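Local coordinates for GH62 hydrolase (Scytalidium thermophilum, PDB 4PVA), which probably releases L-arabinofuranose side groups from arabinoxylan, acting as a family 62 alpha-L-arabinofuranosidase in lignocellulose breakdown, at residues 142-147 with 179-184; 165-170 with 259-264; 192-197 with 203-208; 209-214 with 218-223. One frame throughout, in Å; residues are numbered along the deposited sequence.

Interaction 1. Residues 142-147 with 179-184; sequences VFYPNG and CHLFSS. With PO4 (phosphate ion), chain G.
Apolar contact between the two segments is concentrated on one methyl group, Leu181 CD2, which is met by two aromatic residues. Phe143 offers CB and the near side of its ring, Phe143 CB lying 3.7 Å from Leu181 CD2. Tyr144 comes from the opposite direction to the leucine and brings Tyr144 CE2 to 3.6 Å from Leu181 CD2, with its hydroxyl alongside. Leu181 reaches them because its CG stands anti to the backbone N (chi1 172°). Ala123, from strand 123-128, touches all three side chains.

The contact joins neighbouring blades of the five-bladed beta-propeller of this family: 142-147 leaves the outermost strand of one blade, while 179-184 lies on the second strand of the next. Gly147 N bonds to Tyr144 O at 3.0 Å, closing a type I turn in the loop.

Polar links run through one water. It lies 3.0 Å from Tyr144 OH and 2.8 Å from Ser183 OG, and donates to Leu181 O; Tyr144 OH has a further bond, to Ser193 OG.

A separate polar site surrounds His180, whose NE2 donates in the ring plane to phosphate O2 (2.9 Å, 166°), while ND1 pairs with Arg192 NH1. A leucine in its place would probably leave both the phosphate oxygen and that arginine N-H without their imidazole partner.

Interaction 2. Residues 165-170 with 259-264; sequences WVVCDD and DRIDGQ. With PO4 (phosphate ion), chain G.
Asp169 OD2, on a side chain whose CB lies 4.1 Å from Ile261 CD1, accepts the backbone N-H of Leu178 and sits 2.6 Å from phosphate O2, a pair whose bonding is not settled. The loop takes the same ion by its backbone: Ile261 N donates almost straight to phosphate O4 (2.9 Å, 173°), and Asp262 N to phosphate O1 (3.1 Å). Val167 and Ile261 meet tip to tip, Val167 CG1 lying 4.0 Å from Ile261 CG2. Ile261 CD1 reaches just past the end of the strand, 3.8 Å from Asp169 N. An alanine here would keep the N-H to the phosphate but would probably open a gap against Val167 and set the loop freer to shift. The ion, probably from the crystallisation liquor, marks a small anion site where the outgoing end of strand 162-168 meets the 259-264 loop of the next propeller blade.

Interaction 3. Residues 192-197 with 203-208; sequences RSQTTL and GMSEPE
Ser193 turns to the facing backbone: besides its tie to Tyr144, Ser193 OG donates to Ser205 O at 2.7 Å, from above the carbonyl plane. Ser205 OG in turn accepts Gln194 N (2.9 Å), and a water joins this hydroxyl to Arg192 O and Glu206 O. Thr195 and Met204, here selenomethionine, cross at about a right angle, with Thr195 CG2 3.8 Å from Met204 CE.

Arg192 and Glu208 lie side by side and point the same way in the conformer modelled for Glu208, guanidinium and carboxylate planes standing 84° apart. Their salt bridge, Arg192 NH2 to Glu208 OE1 at 3.2 Å, is weak and bent, and doubtful because the glutamate has a second conformer. The arginine chain bends at chi3 (63°), and Arg192 NH1 donates to Gln194 OE1 on a lone pair at 2.8 Å.

Backbone bonds run both ways between Arg192 and Glu208 (Glu208 N to Arg192 O, 2.9 Å), and Ser205 N reaches Gln194 O. Such an antiparallel pairing is that of a hairpin-like connection, here leading from the third strand of a propeller blade to its outermost strand.

Interaction 4. Residues 209-214 with 218-223; sequences IVLQDT and YALWEA
A crossing from one propeller blade to the next brings these segments together: 209-214 is the outermost strand of its blade running out into a loop, and 218-223 enters strand 222-229 of the following blade. Leu220 carries the contact. With CG anti to the backbone N (chi1 -163°), it lays a methyl against the backbone of the outgoing strand, Leu220 CD2 lying 3.4 Å from Leu211 O and 3.7 Å from Gln212 CA. Leu220 CD2 is also 3.8 Å from Leu211 CB; Leu211 packs on Leu240 as well.

Toward the loop, Asp213 and Ala219 meet. The carboxylate comes up to the alanine methyl, Asp213 OD2 standing 3.6 Å from Ala219 CB, while OD1 holds the backbone N-H of Asn216 in the connecting loop. Ala219 O is bonded to Arg254, tying the turn to its new blade. Beyond it, Tyr218 sets CD1 over one face of the Trp221 ring, 3.5 Å above the plane and toward its rim.

A classic beta bulge interrupts each side: Val210 and Leu211 opposite Leu190, and Trp221 and Glu222 opposite Glu243. Glu222 lies close to Asp163 and Asp186, a group of carboxylates probably at or near the active centre. In topology the contact is an inter-blade crossover of a beta-propeller.

Strands 162-168, 178-184, 189-196 and 208-212 form one antiparallel propeller blade, and each interaction involves a part of it. Interactions 1 and 2 (centres about 15 Å apart) meet through strand pairing, with His180 N 2.9 Å from Val167 O, and share the phosphate. Interaction 3 lies about 7 Å from interaction 1, centre to centre; Tyr144 OH is 2.6 Å from Ser193 OG. Arg192 NH2 bridges to interaction 2, 3.0 Å from Asp262 OD2 in the conformer modelled. Interactions 3 and 4 have centres about 19 Å apart, but Arg192 CB packs on Val210 CG1. In interaction 4 the chain moves on to the next blade, and its Glu222 probably lies near the catalytic centre, apart from the shared phosphate.

Interaction 1. Residues 142-147 with 179-184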
loop_
_atom_site.group_PDB
_atom_site.type_symbol
_atom_site.label_atom_id
_atom_site.label_comp_id
_atom_site.label_asym_id
_atom_site.label_seq_id
_atom_site.Cartn_x
_atom_site.Cartn_y
_atom_site.Cartn_z
ATOM N N VAL A 142 -5.721 17.690 0.964
ATOM C CA VAL A 142 -5.487 17.038 -0.328
ATOM C C VAL A 142 -4.196 17.503 -0.984
ATOM O O VAL A 142 -3.730 18.638 -0.788
ATOM C CB VAL A 142 -6.681 17.179 -1.276
ATOM C CG1 VAL A 142 -7.895 16.522 -0.638
ATOM C CG2 VAL A 142 -6.935 18.624 -1.670
ATOM N N PHE A 143 -3.579 16.606 -1.750
ATOM C CA PHE A 143 -2.377 16.924 -2.502
ATOM C C PHE A 143 -2.652 17.770 -3.743
ATOM O O PHE A 143 -1.721 18.396 -4.244
ATOM C CB PHE A 143 -1.610 15.645 -2.917
ATOM C CG PHE A 143 -0.914 14.952 -1.786
ATOM C CD1 PHE A 143 0.275 15.426 -1.306
ATOM C CD2 PHE A 143 -1.430 13.776 -1.223
ATOM C CE1 PHE A 143 0.949 14.789 -0.304
ATOM C CE2 PHE A 143 -0.769 13.140 -0.207
ATOM C CZ PHE A 143 0.424 13.635 0.256
ATOM N N TYR A 144 -3.855 17.690 -4.289
ATOM C CA TYR A 144 -4.242 18.400 -5.505
ATOM C C TYR A 144 -5.373 19.344 -5.152
ATOM O O TYR A 144 -6.526 18.966 -5.198
ATOM C CB TYR A 144 -4.649 17.442 -6.618
ATOM C CG TYR A 144 -3.561 16.431 -6.993
ATOM C CD1 TYR A 144 -2.578 16.744 -7.929
ATOM C CD2 TYR A 144 -3.540 15.162 -6.427
ATOM C CE1 TYR A 144 -1.626 15.814 -8.305
ATOM C CE2 TYR A 144 -2.583 14.221 -6.782
ATOM C CZ TYR A 144 -1.646 14.561 -7.735
ATOM O OH TYR A 144 -0.738 13.590 -8.143
ATOM N N PRO A 145 -5.034 20.584 -4.737
ATOM C CA PRO A 145 -6.051 21.512 -4.200
ATOM C C PRO A 145 -7.224 21.801 -5.137
ATOM O O PRO A 145 -8.325 22.110 -4.653
ATOM C CB PRO A 145 -5.246 22.771 -3.920
ATOM C CG PRO A 145 -3.861 22.323 -3.745
ATOM C CD PRO A 145 -3.688 21.173 -4.688
ATOM N N ASN A 146 -7.035 21.729 -6.442
ATOM C CA ASN A 146 -8.130 22.039 -7.374
ATOM C C ASN A 146 -8.946 20.835 -7.757
ATOM O O ASN A 146 -9.925 20.998 -8.489
ATOM C CB ASN A 146 -7.596 22.740 -8.614
ATOM C CG ASN A 146 -6.972 24.056 -8.266
ATOM O OD1 ASN A 146 -7.568 24.837 -7.520
ATOM N ND2 ASN A 146 -5.751 24.272 -8.706
ATOM N N GLY A 147 -8.580 19.641 -7.285
ATOM C CA GLY A 147 -9.347 18.452 -7.649
ATOM C C GLY A 147 -8.593 17.486 -8.547
ATOM O O GLY A 147 -7.350 17.529 -8.695
ATOM N N CYS A 179 9.931 14.244 -3.957
ATOM C CA CYS A 179 8.874 13.434 -3.347
ATOM C C CYS A 179 7.878 13.132 -4.430
ATOM O O CYS A 179 7.342 14.026 -5.071
ATOM C CB CYS A 179 8.161 14.208 -2.239
ATOM S SG CYS A 179 9.305 14.860 -0.996
ATOM N N HIS A 180 7.600 11.842 -4.637
ATOM C CA HIS A 180 6.753 11.375 -5.748
ATOM C C HIS A 180 5.476 10.806 -5.171
ATOM O O HIS A 180 5.491 10.163 -4.147
ATOM C CB HIS A 180 7.490 10.289 -6.526
ATOM C CG HIS A 180 8.787 10.738 -7.083
ATOM N ND1 HIS A 180 8.940 11.194 -8.367
ATOM C CD2 HIS A 180 10.012 10.758 -6.518
ATOM C CE1 HIS A 180 10.215 11.485 -8.567
ATOM N NE2 HIS A 180 10.883 11.213 -7.470
ATOM N N LEU A 181 4.372 11.062 -5.842
ATOM C CA LEU A 181 3.057 10.581 -5.468
ATOM C C LEU A 181 2.516 9.782 -6.657
ATOM O O LEU A 181 2.244 10.342 -7.723
ATOM C CB LEU A 181 2.122 11.745 -5.155
ATOM C CG LEU A 181 0.660 11.432 -4.921
ATOM C CD1 LEU A 181 0.463 10.535 -3.750
ATOM C CD2 LEU A 181 -0.053 12.753 -4.691
ATOM N N PHE A 182 2.364 8.488 -6.450
ATOM C CA PHE A 182 1.829 7.562 -7.439
ATOM C C PHE A 182 0.379 7.285 -7.159
ATOM O O PHE A 182 -0.065 7.297 -6.004
ATOM C CB PHE A 182 2.600 6.244 -7.414
ATOM C CG PHE A 182 4.018 6.347 -7.924
ATOM C CD1 PHE A 182 5.058 6.750 -7.069
ATOM C CD2 PHE A 182 4.358 5.976 -9.222
ATOM C CE1 PHE A 182 6.350 6.810 -7.504
ATOM C CE2 PHE A 182 5.655 6.028 -9.661
ATOM C CZ PHE A 182 6.662 6.458 -8.811
ATOM N N SER A 183 -0.391 7.003 -8.213
ATOM C CA SER A 183 -1.785 6.645 -8.081
ATOM C C SER A 183 -2.236 5.859 -9.304
ATOM O O SER A 183 -1.577 5.850 -10.343
ATOM C CB SER A 183 -2.621 7.913 -7.880
ATOM O OG SER A 183 -2.582 8.788 -8.990
ATOM N N SER A 184 -3.379 5.212 -9.182
ATOM C CA SER A 184 -3.943 4.369 -10.240
ATOM C C SER A 184 -5.351 4.854 -10.585
ATOM O O SER A 184 -5.954 5.602 -9.819
ATOM C CB SER A 184 -4.009 2.908 -9.757
ATOM O OG SER A 184 -2.704 2.344 -9.595
HETATM P P PO4 G . 14.448 10.283 -8.402
HETATM O O1 PO4 G . 13.601 10.139 -9.637
HETATM O O2 PO4 G . 13.749 11.128 -7.359
HETATM O O3 PO4 G . 15.725 11.026 -8.786
HETATM O O4 PO4 G . 14.804 8.852 -7.907
HETATM O O HOH W 1 -0.496 10.633 -8.752
#

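Interaction 2. Residues 165-170 with 259-264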
loop_
_atom_site.group_PDB
_atom_site.type_symbol
_atom_site.label_atom_id
_atom_site.label_comp_id
_atom_site.label_asym_id
_atom_site.label_seq_id
_atom_site.Cartn_x
_atom_site.Cartn_y
_atom_site.Cartn_z
ATOM N N TRP A 165 0.365 6.589 -3.183
ATOM C CA TRP A 165 1.642 6.153 -2.609
ATOM C C TRP A 165 2.687 7.241 -2.726
ATOM O O TRP A 165 2.990 7.674 -3.847
ATOM C CB TRP A 165 2.145 4.898 -3.362
ATOM C CG TRP A 165 3.408 4.349 -2.803
ATOM C CD1 TRP A 165 4.691 4.711 -3.102
ATOM C CD2 TRP A 165 3.503 3.329 -1.827
ATOM N NE1 TRP A 165 5.581 3.982 -2.352
ATOM C CE2 TRP A 165 4.864 3.140 -1.549
ATOM C CE3 TRP A 165 2.567 2.573 -1.130
ATOM C CZ2 TRP A 165 5.312 2.190 -0.657
ATOM C CZ3 TRP A 165 3.023 1.646 -0.211
ATOM C CH2 TRP A 165 4.368 1.466 0.012
ATOM N N VAL A 166 3.272 7.659 -1.614
ATOM C CA VAL A 166 4.387 8.597 -1.627
ATOM C C VAL A 166 5.712 7.878 -1.391
ATOM O O VAL A 166 5.824 6.996 -0.537
ATOM C CB VAL A 166 4.205 9.690 -0.538
ATOM C CG1 VAL A 166 5.455 10.528 -0.311
ATOM C CG2 VAL A 166 3.015 10.548 -0.881
ATOM N N VAL A 167 6.730 8.297 -2.133
ATOM C CA VAL A 167 8.101 7.896 -1.871
ATOM C C VAL A 167 9.026 9.035 -2.240
ATOM O O VAL A 167 8.866 9.663 -3.277
ATOM C CB VAL A 167 8.458 6.564 -2.584
ATOM C CG1 VAL A 167 8.206 6.663 -4.077
ATOM C CG2 VAL A 167 9.910 6.164 -2.304
ATOM N N CYS A 168 9.997 9.288 -1.379
ATOM C CA CYS A 168 10.938 10.392 -1.550
ATOM C C CYS A 168 12.334 9.864 -1.750
ATOM O O CYS A 168 12.712 8.884 -1.125
ATOM C CB CYS A 168 10.907 11.332 -0.330
ATOM S SG CYS A 168 9.240 11.843 0.158
ATOM N N ASP A 169 13.094 10.499 -2.650
ATOM C CA ASP A 169 14.515 10.109 -2.824
ATOM C C ASP A 169 15.343 10.663 -1.660
ATOM O O ASP A 169 14.826 11.377 -0.796
ATOM C CB ASP A 169 15.059 10.488 -4.217
ATOM C CG ASP A 169 15.221 12.013 -4.435
ATOM O OD1 ASP A 169 15.790 12.664 -3.515
ATOM O OD2 ASP A 169 14.876 12.536 -5.522
ATOM N N ASP A 170 16.589 10.224 -1.572
ATOM C CA ASP A 170 17.416 10.611 -0.414
ATOM C C ASP A 170 18.510 11.596 -0.824
ATOM O O ASP A 170 19.577 11.649 -0.171
ATOM C CB ASP A 170 17.945 9.388 0.356
ATOM C CG ASP A 170 19.053 8.703 -0.342
ATOM O OD1 ASP A 170 19.285 9.028 -1.519
ATOM O OD2 ASP A 170 19.728 7.833 0.274
ATOM N N ASP A 259 16.594 2.239 -11.672
ATOM C CA ASP A 259 17.681 2.965 -11.039
ATOM C C ASP A 259 17.232 4.247 -10.367
ATOM O O ASP A 259 18.009 4.860 -9.670
ATOM C CB ASP A 259 18.824 3.217 -12.049
ATOM C CG ASP A 259 18.405 4.054 -13.262
ATOM O OD1 ASP A 259 17.333 4.692 -13.257
ATOM O OD2 ASP A 259 19.225 4.139 -14.237
ATOM N N ARG A 260 15.990 4.662 -10.569
ATOM C CA ARG A 260 15.477 5.889 -9.950
ATOM C C ARG A 260 13.959 5.798 -9.866
ATOM O O ARG A 260 13.359 4.926 -10.469
ATOM C CB ARG A 260 15.961 7.130 -10.700
ATOM C CG ARG A 260 15.359 7.320 -12.066
ATOM C CD ARG A 260 16.252 8.170 -12.981
ATOM N NE ARG A 260 17.282 7.392 -13.665
ATOM C CZ ARG A 260 18.088 7.891 -14.594
ATOM N NH1 ARG A 260 17.958 9.157 -14.937
ATOM N NH2 ARG A 260 19.002 7.127 -15.190
ATOM N N ILE A 261 13.341 6.673 -9.088
ATOM C CA ILE A 261 11.877 6.614 -8.895
ATOM C C ILE A 261 11.125 7.017 -10.170
ATOM O O ILE A 261 10.091 6.419 -10.495
ATOM C CB ILE A 261 11.459 7.462 -7.683
ATOM C CG1 ILE A 261 12.126 6.935 -6.410
ATOM C CG2 ILE A 261 9.940 7.483 -7.576
ATOM C CD1 ILE A 261 12.083 7.893 -5.266
ATOM N N ASP A 262 11.632 8.032 -10.865
ATOM C CA ASP A 262 11.063 8.484 -12.152
ATOM C C ASP A 262 11.986 8.087 -13.287
ATOM O O ASP A 262 12.619 8.926 -13.940
ATOM C CB ASP A 262 10.842 9.995 -12.214
ATOM C CG ASP A 262 10.323 10.455 -13.600
ATOM O OD1 ASP A 262 9.790 9.600 -14.379
ATOM O OD2 ASP A 262 10.464 11.657 -13.921
ATOM N N GLY A 263 12.152 6.802 -13.471
ATOM C CA GLY A 263 13.015 6.289 -14.533
ATOM C C GLY A 263 12.280 5.236 -15.317
ATOM O O GLY A 263 11.057 5.192 -15.399
ATOM N N GLN A 264 13.071 4.338 -15.858
ATOM C CA GLN A 264 12.586 3.299 -16.746
ATOM C C GLN A 264 12.442 2.013 -15.940
ATOM O O GLN A 264 13.422 1.475 -15.466
ATOM C CB GLN A 264 13.535 3.192 -17.966
ATOM C CG GLN A 264 13.520 4.434 -18.892
ATOM C CD GLN A 264 14.467 4.304 -20.084
ATOM O OE1 GLN A 264 15.495 5.011 -20.193
ATOM N NE2 GLN A 264 14.149 3.395 -20.978
HETATM P P PO4 G . 14.448 10.283 -8.402
HETATM O O1 PO4 G . 13.601 10.139 -9.637
HETATM O O2 PO4 G . 13.749 11.128 -7.359
HETATM O O3 PO4 G . 15.725 11.026 -8.786
HETATM O O4 PO4 G . 14.804 8.852 -7.907
#

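Interaction 3. Residues 192-197 with 203-208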
loop_
_atom_site.group_PDB
_atom_site.type_symbol
_atom_site.label_atom_id
_atom_site.label_comp_id
_atom_site.label_asym_id
_atom_site.label_seq_id
_atom_site.Cartn_x
_atom_site.Cartn_y
_atom_site.Cartn_z
ATOM N N ARG A 192 2.163 9.472 -11.817
ATOM C CA ARG A 192 3.177 9.977 -10.889
ATOM C C ARG A 192 3.264 11.477 -10.968
ATOM O O ARG A 192 3.456 12.043 -12.042
ATOM C CB ARG A 192 4.541 9.389 -11.208
ATOM C CG ARG A 192 5.669 9.750 -10.237
ATOM C CD ARG A 192 7.060 9.441 -10.836
ATOM N NE ARG A 192 7.297 10.239 -12.014
ATOM C CZ ARG A 192 7.561 11.526 -12.011
ATOM N NH1 ARG A 192 7.795 12.170 -10.882
ATOM N NH2 ARG A 192 7.628 12.183 -13.150
ATOM N N SER A 193 3.171 12.114 -9.809
ATOM C CA SER A 193 3.473 13.555 -9.619
ATOM C C SER A 193 4.690 13.690 -8.730
ATOM O O SER A 193 5.097 12.746 -8.053
ATOM C CB SER A 193 2.316 14.287 -8.954
ATOM O OG SER A 193 1.167 14.341 -9.808
ATOM N N GLN A 194 5.246 14.906 -8.675
ATOM C CA GLN A 194 6.376 15.174 -7.796
ATOM C C GLN A 194 6.315 16.577 -7.233
ATOM O O GLN A 194 5.702 17.481 -7.797
ATOM C CB GLN A 194 7.697 14.960 -8.530
ATOM C CG GLN A 194 7.897 15.918 -9.687
ATOM C CD GLN A 194 9.136 15.644 -10.470
ATOM O OE1 GLN A 194 9.351 14.544 -10.961
ATOM N NE2 GLN A 194 9.967 16.661 -10.604
ATOM N N THR A 195 7.046 16.723 -6.143
ATOM C CA THR A 195 7.360 18.039 -5.554
ATOM C C THR A 195 8.697 17.904 -4.856
ATOM O O THR A 195 9.264 16.839 -4.765
ATOM C CB THR A 195 6.251 18.497 -4.595
ATOM O OG1 THR A 195 6.493 19.902 -4.299
ATOM C CG2 THR A 195 6.212 17.703 -3.331
ATOM N N THR A 196 9.289 18.994 -4.385
ATOM C CA THR A 196 10.554 18.890 -3.673
ATOM C C THR A 196 10.315 18.533 -2.209
ATOM O O THR A 196 9.248 18.814 -1.654
ATOM C CB THR A 196 11.366 20.185 -3.736
ATOM O OG1 THR A 196 10.650 21.198 -3.046
ATOM C CG2 THR A 196 11.637 20.573 -5.179
ATOM N N LEU A 197 11.354 17.968 -1.583
ATOM C CA LEU A 197 11.277 17.654 -0.169
ATOM C C LEU A 197 10.952 18.921 0.652
ATOM O O LEU A 197 10.155 18.886 1.570
ATOM C CB LEU A 197 12.591 17.002 0.290
ATOM C CG LEU A 197 12.570 16.367 1.666
ATOM C CD1 LEU A 197 11.816 15.051 1.687
ATOM C CD2 LEU A 197 13.955 16.091 2.173
ATOM N N GLY A 203 2.746 21.493 -3.603
ATOM C CA GLY A 203 3.386 21.668 -4.877
ATOM C C GLY A 203 3.416 20.461 -5.787
ATOM O O GLY A 203 4.135 20.482 -6.764
HETATM N N MSE A 204 2.605 19.430 -5.529
HETATM C CA MSE A 204 2.602 18.247 -6.432
HETATM C C MSE A 204 2.261 18.663 -7.846
HETATM O O MSE A 204 1.293 19.367 -8.092
HETATM C CB MSE A 204 1.621 17.154 -5.965
HETATM C CG MSE A 204 2.079 16.416 -4.735
HETATM SE SE MSE A 204 3.646 15.319 -5.174
HETATM C CE MSE A 204 3.980 14.636 -3.371
ATOM N N SER A 205 3.085 18.257 -8.786
ATOM C CA SER A 205 2.954 18.590 -10.187
ATOM C C SER A 205 1.757 17.906 -10.857
ATOM O O SER A 205 1.149 16.983 -10.296
ATOM C CB SER A 205 4.212 18.122 -10.913
ATOM O OG SER A 205 4.349 16.705 -10.776
ATOM N N GLU A 206 1.455 18.292 -12.083
ATOM C CA GLU A 206 0.461 17.554 -12.870
ATOM C C GLU A 206 1.024 16.155 -13.046
ATOM O O GLU A 206 2.205 15.981 -13.299
ATOM C CB GLU A 206 0.237 18.194 -14.248
ATOM C CG GLU A 206 -0.729 17.453 -15.179
ATOM C CD GLU A 206 -2.207 17.588 -14.819
ATOM O OE1 GLU A 206 -3.065 16.858 -15.486
ATOM O OE2 GLU A 206 -2.454 18.449 -13.889
ATOM N N PRO A 207 0.193 15.128 -12.896
ATOM C CA PRO A 207 0.742 13.779 -13.040
ATOM C C PRO A 207 1.155 13.476 -14.455
ATOM O O PRO A 207 0.643 14.058 -15.411
ATOM C CB PRO A 207 -0.425 12.860 -12.637
ATOM C CG PRO A 207 -1.430 13.754 -11.973
ATOM C CD PRO A 207 -1.228 15.115 -12.509
ATOM N N GLU A 208 2.073 12.527 -14.569
ATOM C CA GLU A 208 2.457 11.910 -15.842
ATOM C C GLU A 208 2.065 10.438 -15.774
ATOM O O GLU A 208 2.132 9.818 -14.692
ATOM C CB GLU A 208 3.968 12.084 -16.047
ATOM C CG GLU A 208 4.323 13.575 -16.227
ATOM C CD GLU A 208 5.805 13.879 -16.375
ATOM O OE1 GLU A 208 6.623 12.993 -16.095
ATOM O OE2 GLU A 208 6.145 15.032 -16.764
HETATM O O HOH W 2 4.662 14.574 -12.895
#

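Interaction 4. Residues 209-214 with 218-223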
loop_
_atom_site.group_PDB
_atom_site.type_symbol
_atom_site.label_atom_id
_atom_site.label_comp_id
_atom_site.label_asym_id
_atom_site.label_seq_id
_atom_site.Cartn_x
_atom_site.Cartn_y
_atom_site.Cartn_z
ATOM N N ILE A 209 1.706 9.849 -16.901
ATOM C CA ILE A 209 1.500 8.413 -16.983
ATOM C C ILE A 209 2.862 7.752 -17.072
ATOM O O ILE A 209 3.601 8.012 -18.040
ATOM C CB ILE A 209 0.620 8.043 -18.203
ATOM C CG1 ILE A 209 -0.795 8.604 -18.026
ATOM C CG2 ILE A 209 0.589 6.531 -18.354
ATOM C CD1 ILE A 209 -1.683 8.514 -19.248
ATOM N N VAL A 210 3.225 6.930 -16.093
ATOM C CA VAL A 210 4.550 6.329 -16.104
ATOM C C VAL A 210 4.540 4.906 -16.643
ATOM O O VAL A 210 5.527 4.480 -17.205
ATOM C CB VAL A 210 5.239 6.394 -14.733
ATOM C CG1 VAL A 210 5.567 7.836 -14.336
ATOM C CG2 VAL A 210 4.438 5.705 -13.700
ATOM N N LEU A 211 3.443 4.185 -16.483
ATOM C CA LEU A 211 3.231 2.873 -17.089
ATOM C C LEU A 211 1.779 2.728 -17.442
ATOM O O LEU A 211 0.912 3.282 -16.778
ATOM C CB LEU A 211 3.569 1.770 -16.124
ATOM C CG LEU A 211 4.985 1.508 -15.713
ATOM C CD1 LEU A 211 4.997 0.383 -14.691
ATOM C CD2 LEU A 211 5.905 1.210 -16.877
ATOM N N GLN A 212 1.504 1.992 -18.518
ATOM C CA GLN A 212 0.136 1.700 -18.882
ATOM C C GLN A 212 0.012 0.352 -19.573
ATOM O O GLN A 212 0.947 -0.073 -20.283
ATOM C CB GLN A 212 -0.474 2.831 -19.734
ATOM C CG GLN A 212 0.211 3.043 -21.061
ATOM C CD GLN A 212 -0.391 4.186 -21.866
ATOM O OE1 GLN A 212 -1.218 4.963 -21.381
ATOM N NE2 GLN A 212 0.036 4.307 -23.110
ATOM N N ASP A 213 -1.113 -0.327 -19.376
ATOM C CA ASP A 213 -1.438 -1.516 -20.155
ATOM C C ASP A 213 -2.881 -1.416 -20.611
ATOM O O ASP A 213 -3.792 -1.964 -19.991
ATOM C CB ASP A 213 -1.207 -2.808 -19.375
ATOM C CG ASP A 213 -1.242 -4.036 -20.271
ATOM O OD1 ASP A 213 -2.112 -4.096 -21.166
ATOM O OD2 ASP A 213 -0.400 -4.937 -20.079
ATOM N N THR A 214 -3.069 -0.693 -21.705
ATOM C CA THR A 214 -4.385 -0.349 -22.210
ATOM C C THR A 214 -5.131 -1.569 -22.743
ATOM O O THR A 214 -6.346 -1.629 -22.653
ATOM C CB THR A 214 -4.284 0.746 -23.286
ATOM O OG1 THR A 214 -3.449 0.278 -24.335
ATOM C CG2 THR A 214 -3.656 1.998 -22.692
ATOM N N TYR A 218 -6.233 -5.021 -16.378
ATOM C CA TYR A 218 -6.066 -5.806 -15.185
ATOM C C TYR A 218 -4.657 -6.281 -14.958
ATOM O O TYR A 218 -4.335 -6.766 -13.874
ATOM C CB TYR A 218 -7.041 -6.996 -15.179
ATOM C CG TYR A 218 -8.451 -6.516 -15.329
ATOM C CD1 TYR A 218 -9.081 -5.829 -14.311
ATOM C CD2 TYR A 218 -9.133 -6.698 -16.524
ATOM C CE1 TYR A 218 -10.362 -5.340 -14.482
ATOM C CE2 TYR A 218 -10.425 -6.225 -16.691
ATOM C CZ TYR A 218 -11.016 -5.545 -15.664
ATOM O OH TYR A 218 -12.312 -5.069 -15.853
ATOM N N ALA A 219 -3.783 -6.095 -15.938
ATOM C CA ALA A 219 -2.359 -6.352 -15.764
ATOM C C ALA A 219 -1.655 -5.250 -14.973
ATOM O O ALA A 219 -0.535 -5.453 -14.479
ATOM C CB ALA A 219 -1.693 -6.503 -17.130
ATOM N N LEU A 220 -2.258 -4.075 -14.844
ATOM C CA LEU A 220 -1.638 -2.945 -14.166
ATOM C C LEU A 220 -2.719 -2.260 -13.355
ATOM O O LEU A 220 -3.054 -1.087 -13.562
ATOM C CB LEU A 220 -0.999 -1.966 -15.174
ATOM C CG LEU A 220 0.005 -1.000 -14.571
ATOM C CD1 LEU A 220 1.331 -1.729 -14.308
ATOM C CD2 LEU A 220 0.216 0.192 -15.474
ATOM N N TRP A 221 -3.312 -3.014 -12.440
ATOM C CA TRP A 221 -4.632 -2.688 -11.913
ATOM C C TRP A 221 -4.586 -1.605 -10.866
ATOM O O TRP A 221 -5.200 -0.545 -11.055
ATOM C CB TRP A 221 -5.288 -3.977 -11.405
ATOM C CG TRP A 221 -6.696 -3.817 -10.864
ATOM C CD1 TRP A 221 -7.124 -4.165 -9.597
ATOM C CD2 TRP A 221 -7.815 -3.283 -11.536
ATOM N NE1 TRP A 221 -8.439 -3.860 -9.457
ATOM C CE2 TRP A 221 -8.893 -3.306 -10.613
ATOM C CE3 TRP A 221 -8.020 -2.789 -12.802
ATOM C CZ2 TRP A 221 -10.199 -2.886 -10.943
ATOM C CZ3 TRP A 221 -9.336 -2.352 -13.143
ATOM C CH2 TRP A 221 -10.391 -2.408 -12.210
ATOM N N GLU A 222 -3.895 -1.830 -9.754
ATOM C CA GLU A 222 -3.833 -0.810 -8.720
ATOM C C GLU A 222 -2.851 -1.256 -7.651
ATOM O O GLU A 222 -2.010 -2.131 -7.860
ATOM C CB GLU A 222 -5.195 -0.380 -8.187
ATOM C CG GLU A 222 -5.812 -1.602 -7.576
ATOM C CD GLU A 222 -7.189 -1.393 -6.916
ATOM O OE1 GLU A 222 -8.101 -0.661 -7.317
ATOM O OE2 GLU A 222 -7.366 -2.075 -5.925
ATOM N N ALA A 223 -2.888 -0.574 -6.531
ATOM C CA ALA A 223 -2.186 -0.968 -5.308
ATOM C C ALA A 223 -0.678 -0.948 -5.495
ATOM O O ALA A 223 0.053 -1.821 -5.000
ATOM C CB ALA A 223 -2.696 -2.312 -4.801
#